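Local structure of HRDC domain-containing protein (Bifidobacterium adolescentis ATCC 15703, 3CYM) at residues A82-N85 / D86-R89; E178-T181 / K182-E186; D297-F300 / E301-A304; V365-R368 / V369-A372. The protein probably acts as a ribonuclease D-like 3'-5' exonuclease that binds nucleic acid, though its function has not been established. One frame throughout, in Å; residues are numbered along the deposited sequence.

Contact 1: residues A82-N85 / D86-R89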
loop_
_atom_site.group_PDB
_atom_site.type_symbol
_atom_site.label_atom_id
_atom_site.label_comp_id
_atom_site.label_asym_id
_atom_site.label_seq_id
_atom_site.Cartn_x
_atom_site.Cartn_y
_atom_site.Cartn_z
ATOM N N ALA A 82 -18.542 11.458 15.865
ATOM C CA ALA A 82 -17.835 12.551 15.211
ATOM C C ALA A 82 -18.190 12.569 13.726
ATOM O O ALA A 82 -18.361 11.521 13.100
ATOM C CB ALA A 82 -16.332 12.425 15.408
ATOM N N ASP A 83 -18.328 13.773 13.190
ATOM C CA ASP A 83 -18.628 13.990 11.789
ATOM C C ASP A 83 -17.310 14.394 11.127
ATOM O O ASP A 83 -16.734 15.427 11.461
ATOM C CB ASP A 83 -19.676 15.110 11.694
ATOM C CG ASP A 83 -20.252 15.292 10.295
ATOM O OD1 ASP A 83 -21.099 16.200 10.142
ATOM O OD2 ASP A 83 -19.880 14.556 9.361
ATOM N N TRP A 84 -16.823 13.571 10.202
ATOM C CA TRP A 84 -15.570 13.858 9.504
ATOM C C TRP A 84 -15.703 15.005 8.497
ATOM O O TRP A 84 -14.700 15.494 7.970
ATOM C CB TRP A 84 -14.973 12.594 8.853
ATOM C CG TRP A 84 -14.160 11.756 9.819
ATOM C CD1 TRP A 84 -14.522 10.558 10.373
ATOM C CD2 TRP A 84 -12.867 12.074 10.361
ATOM N NE1 TRP A 84 -13.533 10.108 11.217
ATOM C CE2 TRP A 84 -12.506 11.017 11.230
ATOM C CE3 TRP A 84 -11.974 13.145 10.191
ATOM C CZ2 TRP A 84 -11.286 10.998 11.930
ATOM C CZ3 TRP A 84 -10.764 13.129 10.890
ATOM C CH2 TRP A 84 -10.434 12.056 11.749
ATOM N N ASN A 85 -16.948 15.427 8.251
ATOM C CA ASN A 85 -17.224 16.562 7.377
ATOM C C ASN A 85 -16.870 17.885 8.060
ATOM O O ASN A 85 -16.613 18.883 7.391
ATOM C CB ASN A 85 -18.687 16.558 6.907
ATOM C CG ASN A 85 -18.947 15.581 5.753
ATOM O OD1 ASN A 85 -19.609 15.934 4.777
ATOM N ND2 ASN A 85 -18.442 14.352 5.868
ATOM N N ASP A 86 -16.843 17.879 9.394
ATOM C CA ASP A 86 -16.382 19.030 10.174
ATOM C C ASP A 86 -14.907 19.263 9.889
ATOM O O ASP A 86 -14.464 20.403 9.766
ATOM C CB ASP A 86 -16.555 18.793 11.675
ATOM C CG ASP A 86 -18.001 18.594 12.085
ATOM O OD1 ASP A 86 -18.914 18.954 11.307
ATOM O OD2 ASP A 86 -18.218 18.073 13.199
ATOM N N PHE A 87 -14.166 18.162 9.786
ATOM C CA PHE A 87 -12.750 18.165 9.453
ATOM C C PHE A 87 -12.465 18.795 8.089
ATOM O O PHE A 87 -11.580 19.632 7.973
ATOM C CB PHE A 87 -12.199 16.733 9.501
ATOM C CG PHE A 87 -10.719 16.661 9.370
ATOM C CD1 PHE A 87 -9.919 16.700 10.493
ATOM C CD2 PHE A 87 -10.118 16.571 8.119
ATOM C CE1 PHE A 87 -8.549 16.647 10.370
ATOM C CE2 PHE A 87 -8.747 16.527 7.991
ATOM C CZ PHE A 87 -7.963 16.576 9.113
ATOM N N ASN A 88 -13.211 18.380 7.070
ATOM C CA ASN A 88 -13.072 18.902 5.711
ATOM C C ASN A 88 -13.338 20.399 5.609
ATOM O O ASN A 88 -12.667 21.116 4.853
ATOM C CB ASN A 88 -14.040 18.180 4.777
ATOM C CG ASN A 88 -13.728 16.720 4.629
ATOM O OD1 ASN A 88 -12.561 16.322 4.562
ATOM N ND2 ASN A 88 -14.770 15.905 4.559
ATOM N N ARG A 89 -14.338 20.851 6.361
ATOM C CA ARG A 89 -14.721 22.258 6.393
ATOM C C ARG A 89 -13.668 23.081 7.119
ATOM O O ARG A 89 -13.369 24.208 6.722
ATOM C CB ARG A 89 -16.106 22.421 7.030
ATOM C CG ARG A 89 -17.223 21.763 6.195
ATOM C CD ARG A 89 -18.631 22.131 6.638
ATOM N NE ARG A 89 -18.892 21.786 8.030
ATOM C CZ ARG A 89 -19.049 22.674 9.006
ATOM N NH1 ARG A 89 -18.982 23.974 8.742
ATOM N NH2 ARG A 89 -19.277 22.259 10.245
HETATM O O HOH W 1 -18.510 15.983 14.837
#
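W84 brings the edge of its six-membered ring to the face of F87, an offset edge-to-face pair with ring centroids 5.4 Å apart and planes at 65°. W84 touches with CE3 and CZ3; CZ3 lies over one face of the phenyl ring, 3.7 Å from F87 CD1, while F87 CB sits near the indole plane, 3.7 Å from W84 CE3. F87 can take this place because its CG is anti to the backbone N (chi1 -172°), which lays its side chain alongside that of W84 and pointing the same way. On the polar side, D83 is the N-cap of helix 84-91: D83 OD2 accepts from N85 N at 3.3 Å, the amide coming from above the carboxylate plane, and the backbone bond from D86 N to D83 O closes the same first turn. The helix belongs to the RNase H-like 3'-5' exonuclease region, where it packs beside helix 24-35. F27 of that helix meets W84 edge-to-face, and F87 meets F62 and L34. The carboxylates of D83 and D86 come close, OD1 to OD1 3.7 Å, with their planes 61° apart. That repulsion is probably eased by the helix N-terminus and by R89, whose NH2 makes a weak salt bridge of 3.5 Å to D86 OD1 at the edge of the guanidinium. A water accepts from D83 N and donates to D86 OD2, bridging the cap to the first turn. Further along, the N88 amide bonds to the backbone of G112 and E114, tying the helix to the segment that follows helix 101-111.

Contact 2: residues E178-T181 / K182-E186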
loop_
_atom_site.group_PDB
_atom_site.type_symbol
_atom_site.label_atom_id
_atom_site.label_comp_id
_atom_site.label_asym_id
_atom_site.label_seq_id
_atom_site.Cartn_x
_atom_site.Cartn_y
_atom_site.Cartn_z
ATOM N N GLU A 178 7.848 21.215 6.810
ATOM C CA GLU A 178 9.222 21.655 6.556
ATOM C C GLU A 178 9.856 20.873 5.409
ATOM O O GLU A 178 10.671 21.420 4.663
ATOM C CB GLU A 178 10.095 21.547 7.815
ATOM C CG GLU A 178 9.727 22.521 8.922
ATOM C CD GLU A 178 8.804 21.921 9.973
ATOM O OE1 GLU A 178 8.223 20.837 9.737
ATOM O OE2 GLU A 178 8.660 22.541 11.049
ATOM N N LEU A 179 9.486 19.600 5.282
ATOM C CA LEU A 179 9.916 18.779 4.150
ATOM C C LEU A 179 9.437 19.360 2.835
ATOM O O LEU A 179 10.251 19.607 1.945
ATOM C CB LEU A 179 9.413 17.343 4.271
ATOM C CG LEU A 179 10.339 16.272 4.839
ATOM C CD1 LEU A 179 9.706 14.910 4.567
ATOM C CD2 LEU A 179 11.760 16.360 4.261
ATOM N N GLU A 180 8.124 19.595 2.740
ATOM C CA GLU A 180 7.486 20.174 1.551
ATOM C C GLU A 180 8.188 21.449 1.080
ATOM O O GLU A 180 8.458 21.593 -0.108
ATOM C CB GLU A 180 5.994 20.455 1.796
ATOM C CG GLU A 180 5.394 21.397 0.741
ATOM C CD GLU A 180 3.933 21.752 0.934
ATOM O OE1 GLU A 180 3.221 21.855 -0.088
ATOM O OE2 GLU A 180 3.493 21.946 2.084
ATOM N N THR A 181 8.481 22.347 2.025
ATOM C CA THR A 181 9.126 23.641 1.758
ATOM C C THR A 181 10.489 23.480 1.068
ATOM O O THR A 181 10.690 24.027 -0.016
ATOM C CB THR A 181 9.249 24.495 3.054
ATOM O OG1 THR A 181 7.955 24.632 3.659
ATOM C CG2 THR A 181 9.794 25.881 2.753
ATOM N N LYS A 182 11.391 22.714 1.690
ATOM C CA LYS A 182 12.709 22.384 1.120
ATOM C C LYS A 182 12.617 21.650 -0.216
ATOM O O LYS A 182 13.381 21.942 -1.134
ATOM C CB LYS A 182 13.528 21.516 2.090
ATOM C CG LYS A 182 14.086 22.245 3.303
ATOM C CD LYS A 182 15.352 23.037 2.982
ATOM C CE LYS A 182 15.899 23.760 4.219
ATOM N NZ LYS A 182 15.053 24.920 4.621
ATOM N N MET A 183 11.691 20.696 -0.312
ATOM C CA MET A 183 11.566 19.862 -1.506
ATOM C C MET A 183 10.938 20.599 -2.696
ATOM O O MET A 183 11.257 20.289 -3.840
ATOM C CB MET A 183 10.810 18.557 -1.205
ATOM C CG MET A 183 11.489 17.628 -0.175
ATOM S SD MET A 183 10.570 16.092 0.066
ATOM C CE MET A 183 11.121 15.291 -1.389
ATOM N N ARG A 184 10.063 21.568 -2.422
ATOM C CA ARG A 184 9.531 22.462 -3.461
ATOM C C ARG A 184 10.621 23.341 -4.046
ATOM O O ARG A 184 10.708 23.491 -5.267
ATOM C CB ARG A 184 8.408 23.351 -2.923
ATOM C CG ARG A 184 7.051 22.716 -2.995
ATOM C CD ARG A 184 5.954 23.638 -2.508
ATOM N NE ARG A 184 4.738 22.872 -2.224
ATOM C CZ ARG A 184 3.756 22.653 -3.097
ATOM N NH1 ARG A 184 3.820 23.164 -4.317
ATOM N NH2 ARG A 184 2.700 21.931 -2.741
ATOM N N ALA A 185 11.443 23.913 -3.166
ATOM C CA ALA A 185 12.570 24.761 -3.562
ATOM C C ALA A 185 13.551 24.003 -4.445
ATOM O O ALA A 185 14.009 24.535 -5.452
ATOM C CB ALA A 185 13.280 25.339 -2.327
ATOM N N GLU A 186 13.835 22.755 -4.078
ATOM C CA GLU A 186 14.706 21.870 -4.853
ATOM C C GLU A 186 14.101 21.395 -6.181
ATOM O O GLU A 186 14.810 21.327 -7.191
ATOM C CB GLU A 186 15.137 20.675 -3.999
ATOM C CG GLU A 186 16.222 19.780 -4.619
ATOM C CD GLU A 186 17.510 20.524 -4.971
ATOM O OE1 GLU A 186 18.102 20.218 -6.030
ATOM O OE2 GLU A 186 17.935 21.408 -4.197
HETATM O O HOH W 2 11.918 23.622 5.327
#
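E180 sends its CG away from the backbone N (chi1 164°) and stays extended beyond it, running beside R184, whose own chain is straight from CG to NE, and the two ends meet one helical turn apart. R184 approaches side-on: NH2 lies 2.7 Å and NE 2.8 Å from E180 OE1, so one carboxylate oxygen takes both N-H groups in a salt bridge. That oxygen lies close to the guanidinium plane, at its edge, whereas the carboxylate is turned 48° from that plane. NH2 meets OE1 nearly along the C-O axis; NE comes from the anti side, well out of the carboxylate plane. Alongside, the aliphatic part of R184 follows the E180 backbone, with R184 CB 3.3 Å from E180 O, the carbonyl that also accepts from R184 N. On the neighbouring face of helix 176-190, L179 and M183 turn inward: M183 packs on T121, A124 and A125 of helix 121-127, and L179 on helix 135-143. Were R184 an alanine, the buried E180 OE1 would probably be left without the two arginine donors and the carboxylate freer to turn. E180 itself lies against V95, I97 and F119 of the central sheet of the exonuclease fold, and its OE2 is bonded to S40 OG. A buried negative charge at this helix-sheet interface is thus answered by an arginine from the next turn, which is likely to keep the carboxylate ionised.

Contact 3: residues D297-F300 / E301-A304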
loop_
_atom_site.group_PDB
_atom_site.type_symbol
_atom_site.label_atom_id
_atom_site.label_comp_id
_atom_site.label_asym_id
_atom_site.label_seq_id
_atom_site.Cartn_x
_atom_site.Cartn_y
_atom_site.Cartn_z
ATOM N N ASP A 297 5.643 -11.662 19.583
ATOM C CA ASP A 297 4.993 -12.953 19.806
ATOM C C ASP A 297 3.838 -12.857 20.805
ATOM O O ASP A 297 2.755 -13.389 20.553
ATOM C CB ASP A 297 6.024 -14.005 20.240
ATOM C CG ASP A 297 7.018 -14.352 19.131
ATOM O OD1 ASP A 297 7.717 -15.379 19.269
ATOM O OD2 ASP A 297 7.105 -13.606 18.126
ATOM N N LYS A 298 4.070 -12.152 21.915
ATOM C CA LYS A 298 3.012 -11.831 22.880
ATOM C C LYS A 298 1.916 -10.945 22.276
ATOM O O LYS A 298 0.764 -10.990 22.719
ATOM C CB LYS A 298 3.575 -11.110 24.112
ATOM C CG LYS A 298 4.422 -11.940 25.061
ATOM C CD LYS A 298 4.642 -11.151 26.338
ATOM C CE LYS A 298 6.071 -11.230 26.809
ATOM N NZ LYS A 298 7.005 -10.593 25.851
ATOM N N MET A 299 2.285 -10.132 21.286
ATOM C CA MET A 299 1.339 -9.233 20.636
ATOM C C MET A 299 0.385 -9.975 19.698
ATOM O O MET A 299 -0.778 -9.604 19.582
ATOM C CB MET A 299 2.069 -8.095 19.914
ATOM C CG MET A 299 1.222 -6.835 19.735
ATOM S SD MET A 299 0.798 -5.917 21.243
ATOM C CE MET A 299 2.356 -5.902 22.124
ATOM N N PHE A 300 0.876 -11.028 19.051
ATOM C CA PHE A 300 0.035 -11.906 18.238
ATOM C C PHE A 300 -0.814 -12.816 19.105
ATOM O O PHE A 300 -1.975 -13.062 18.784
ATOM C CB PHE A 300 0.874 -12.757 17.274
ATOM C CG PHE A 300 1.315 -12.019 16.048
ATOM C CD1 PHE A 300 0.436 -11.811 14.995
ATOM C CD2 PHE A 300 2.605 -11.528 15.949
ATOM C CE1 PHE A 300 0.841 -11.117 13.866
ATOM C CE2 PHE A 300 3.018 -10.833 14.827
ATOM C CZ PHE A 300 2.135 -10.628 13.781
ATOM N N GLU A 301 -0.233 -13.295 20.206
ATOM C CA GLU A 301 -0.902 -14.212 21.145
ATOM C C GLU A 301 -2.208 -13.682 21.745
ATOM O O GLU A 301 -3.034 -14.461 22.240
ATOM C CB GLU A 301 0.053 -14.653 22.263
ATOM C CG GLU A 301 0.967 -15.816 21.902
ATOM C CD GLU A 301 0.201 -17.027 21.416
ATOM O OE1 GLU A 301 0.579 -17.567 20.362
ATOM O OE2 GLU A 301 -0.778 -17.437 22.081
ATOM N N ARG A 302 -2.374 -12.358 21.693
ATOM C CA ARG A 302 -3.613 -11.679 22.087
ATOM C C ARG A 302 -4.807 -12.121 21.251
ATOM O O ARG A 302 -5.952 -12.024 21.690
ATOM C CB ARG A 302 -3.450 -10.165 21.941
ATOM C CG ARG A 302 -2.770 -9.494 23.115
ATOM C CD ARG A 302 -2.062 -8.209 22.716
ATOM N NE ARG A 302 -2.962 -7.146 22.264
ATOM C CZ ARG A 302 -3.091 -6.751 20.996
ATOM N NH1 ARG A 302 -2.393 -7.348 20.028
ATOM N NH2 ARG A 302 -3.925 -5.760 20.691
ATOM N N TYR A 303 -4.531 -12.588 20.035
ATOM C CA TYR A 303 -5.570 -13.004 19.097
ATOM C C TYR A 303 -5.965 -14.466 19.231
ATOM O O TYR A 303 -6.853 -14.933 18.509
ATOM C CB TYR A 303 -5.150 -12.674 17.660
ATOM C CG TYR A 303 -5.158 -11.183 17.398
ATOM C CD1 TYR A 303 -6.288 -10.562 16.877
ATOM C CD2 TYR A 303 -4.053 -10.387 17.713
ATOM C CE1 TYR A 303 -6.318 -9.196 16.657
ATOM C CE2 TYR A 303 -4.068 -9.018 17.488
ATOM C CZ TYR A 303 -5.206 -8.431 16.963
ATOM O OH TYR A 303 -5.242 -7.079 16.729
ATOM N N ALA A 304 -5.321 -15.169 20.165
ATOM C CA ALA A 304 -5.620 -16.584 20.446
ATOM C C ALA A 304 -7.095 -16.907 20.730
ATOM O O ALA A 304 -7.598 -17.875 20.163
ATOM C CB ALA A 304 -4.713 -17.145 21.536
#
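M299 lays its sulfur over one face of the R302 guanidinium, SD 3.7 Å from NH1, while the edge of that group is turned to the backbone carbonyl of M299; this is the contact of one of two modelled R302 conformers. There R302 NH1 donates to M299 O at 2.8 Å, the oxygen lying close to the guanidinium plane and the N-H arriving in the carbonyl plane, on a lone pair. M299 SD comes over the arginine through the bend at chi2 (68°), and the arginine folds back by a bend at chi3. The Y303 ring presents its edge to two carbonyls: CD2 is 3.6 Å from F300 O and 3.9 Å from M299 O, both near the ring plane. F300 O also accepts from Y303 N at 2.9 Å. F300 stacks its own ring on F51. Beyond the contact, R302 NH1 also makes a salt bridge to D155, whose OD2 in addition is hydrogen-bonded to the Y303 hydroxyl, and E301 is held by R287 and R289. R302 and Y303 are thus tied to D155, far back in the chain. The backbone bond from E301 N to D297 O belongs to helix 296-301, and the type I beta turn from E301 to A304 links that helix to helix 304-307, with R302 folded back onto the M299 carbonyl.

Contact 4: residues V365-R368 / V369-A372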
loop_
_atom_site.group_PDB
_atom_site.type_symbol
_atom_site.label_atom_id
_atom_site.label_comp_id
_atom_site.label_asym_id
_atom_site.label_seq_id
_atom_site.Cartn_x
_atom_site.Cartn_y
_atom_site.Cartn_z
ATOM N N VAL A 365 13.206 -4.760 -30.300
ATOM C CA VAL A 365 12.523 -3.463 -30.334
ATOM C C VAL A 365 12.410 -2.860 -28.928
ATOM O O VAL A 365 12.694 -1.673 -28.733
ATOM C CB VAL A 365 11.122 -3.588 -30.988
ATOM C CG1 VAL A 365 10.328 -2.272 -30.891
ATOM C CG2 VAL A 365 11.267 -4.024 -32.438
ATOM N N LEU A 366 12.011 -3.690 -27.960
ATOM C CA LEU A 366 11.899 -3.283 -26.554
ATOM C C LEU A 366 13.222 -2.807 -25.971
ATOM O O LEU A 366 13.254 -1.798 -25.266
ATOM C CB LEU A 366 11.316 -4.410 -25.697
ATOM C CG LEU A 366 11.137 -4.204 -24.185
ATOM C CD1 LEU A 366 10.092 -3.140 -23.827
ATOM C CD2 LEU A 366 10.809 -5.518 -23.515
ATOM N N ASN A 367 14.304 -3.523 -26.272
ATOM C CA ASN A 367 15.625 -3.158 -25.773
ATOM C C ASN A 367 16.126 -1.824 -26.331
ATOM O O ASN A 367 16.756 -1.058 -25.605
ATOM C CB ASN A 367 16.639 -4.286 -25.992
ATOM C CG ASN A 367 16.421 -5.457 -25.049
ATOM O OD1 ASN A 367 15.705 -5.350 -24.052
ATOM N ND2 ASN A 367 17.041 -6.587 -25.363
ATOM N N ARG A 368 15.820 -1.549 -27.603
ATOM C CA ARG A 368 16.029 -0.217 -28.191
ATOM C C ARG A 368 15.208 0.864 -27.468
ATOM O O ARG A 368 15.716 1.947 -27.195
ATOM C CB ARG A 368 15.723 -0.204 -29.698
ATOM C CG ARG A 368 16.691 -1.029 -30.556
ATOM C CD ARG A 368 16.758 -0.541 -32.004
ATOM N NE ARG A 368 15.445 -0.479 -32.648
ATOM C CZ ARG A 368 14.904 -1.461 -33.373
ATOM N NH1 ARG A 368 15.552 -2.602 -33.556
ATOM N NH2 ARG A 368 13.706 -1.301 -33.916
ATOM N N VAL A 369 13.953 0.555 -27.147
ATOM C CA VAL A 369 13.086 1.459 -26.372
ATOM C C VAL A 369 13.617 1.689 -24.947
ATOM O O VAL A 369 13.717 2.834 -24.494
ATOM C CB VAL A 369 11.618 0.945 -26.368
ATOM C CG1 VAL A 369 10.764 1.604 -25.271
ATOM C CG2 VAL A 369 11.009 1.147 -27.736
ATOM N N ARG A 370 13.977 0.599 -24.274
ATOM C CA ARG A 370 14.550 0.633 -22.925
ATOM C C ARG A 370 15.836 1.452 -22.821
ATOM O O ARG A 370 16.014 2.172 -21.840
ATOM C CB ARG A 370 14.821 -0.779 -22.414
ATOM C CG ARG A 370 13.600 -1.515 -21.901
ATOM C CD ARG A 370 13.889 -2.991 -21.855
ATOM N NE ARG A 370 14.343 -3.424 -20.540
ATOM C CZ ARG A 370 15.127 -4.474 -20.314
ATOM N NH1 ARG A 370 15.586 -5.221 -21.314
ATOM N NH2 ARG A 370 15.460 -4.772 -19.072
ATOM N N LYS A 371 16.730 1.334 -23.810
ATOM C CA LYS A 371 17.963 2.119 -23.766
ATOM C C LYS A 371 17.708 3.598 -24.056
ATOM O O LYS A 371 18.447 4.450 -23.571
ATOM C CB LYS A 371 19.096 1.534 -24.634
ATOM C CG LYS A 371 18.868 1.507 -26.132
ATOM C CD LYS A 371 20.184 1.339 -26.887
ATOM C CE LYS A 371 19.980 0.829 -28.322
ATOM N NZ LYS A 371 19.671 -0.632 -28.390
ATOM N N ALA A 372 16.644 3.889 -24.805
ATOM C CA ALA A 372 16.250 5.254 -25.120
ATOM C C ALA A 372 15.677 5.933 -23.873
ATOM O O ALA A 372 16.001 7.086 -23.574
ATOM C CB ALA A 372 15.250 5.262 -26.265
#
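L366 and R370 meet where the helix turns from its buried side to its exposed one: L366 CG lies 3.8 Å from R370 CD, and the arginine's methylenes run over L366 O, which accepts from R370 N in a bond of 2.7 Å. The tightly packed part is formed by V365, L366 and V369. V369 CG2 is tucked 3.4 Å from V365 O, and beyond the contact V365 and V369 pack on I432 of helix 418-433 and on C397 of helix 390-397, while L366 rests on I352 and W355 of helix 352-358. These residues put helix 360-380 against three other helices of the C-terminal, HRDC-like helical region, its apolar side facing them. The other side is looser and polar. R370 bends at chi3 (95°) and brings NH1 to N367 OD1 at 2.7 Å; the oxygen lies close to the guanidinium plane, at its edge, though the donor is tilted from the amide plane and the two flat groups stand 40° apart. With a leucine at this position instead of N367, R370 NH1 would probably lose this acceptor and its guanidinium be freer to swing away from the helix. K371, on the exposed surface, curls back over the helix in one of its two modelled conformers, NZ 3.7 Å from R368 CG. R368 aims its guanidinium the other way: NE and NH2 donate to the carbonyls of A431 and I432 near the end of helix 418-433, and in that lysine conformer R368 NE and K371 NZ stand 6.0 Å apart.

Overall arrangement
Contacts 1 and 2 both lie in the exonuclease region, their centres 29 Å and their nearest atoms about 14 Å apart. In contact 2 the side chain of L179 is about 12 Å from a bound sodium ion; D44, E46 and D172 form a sodium site. Contact 3 follows later in the chain, its centre 35 Å from that of contact 1, yet it reaches back to the exonuclease region through D155, R52 and F51. Contact 4, in the C-terminal helical domain, has its centre 34 Å from that of contact 2 but 50 and 51 Å from those of contacts 1 and 3, on the opposite side of the chain's centre from both.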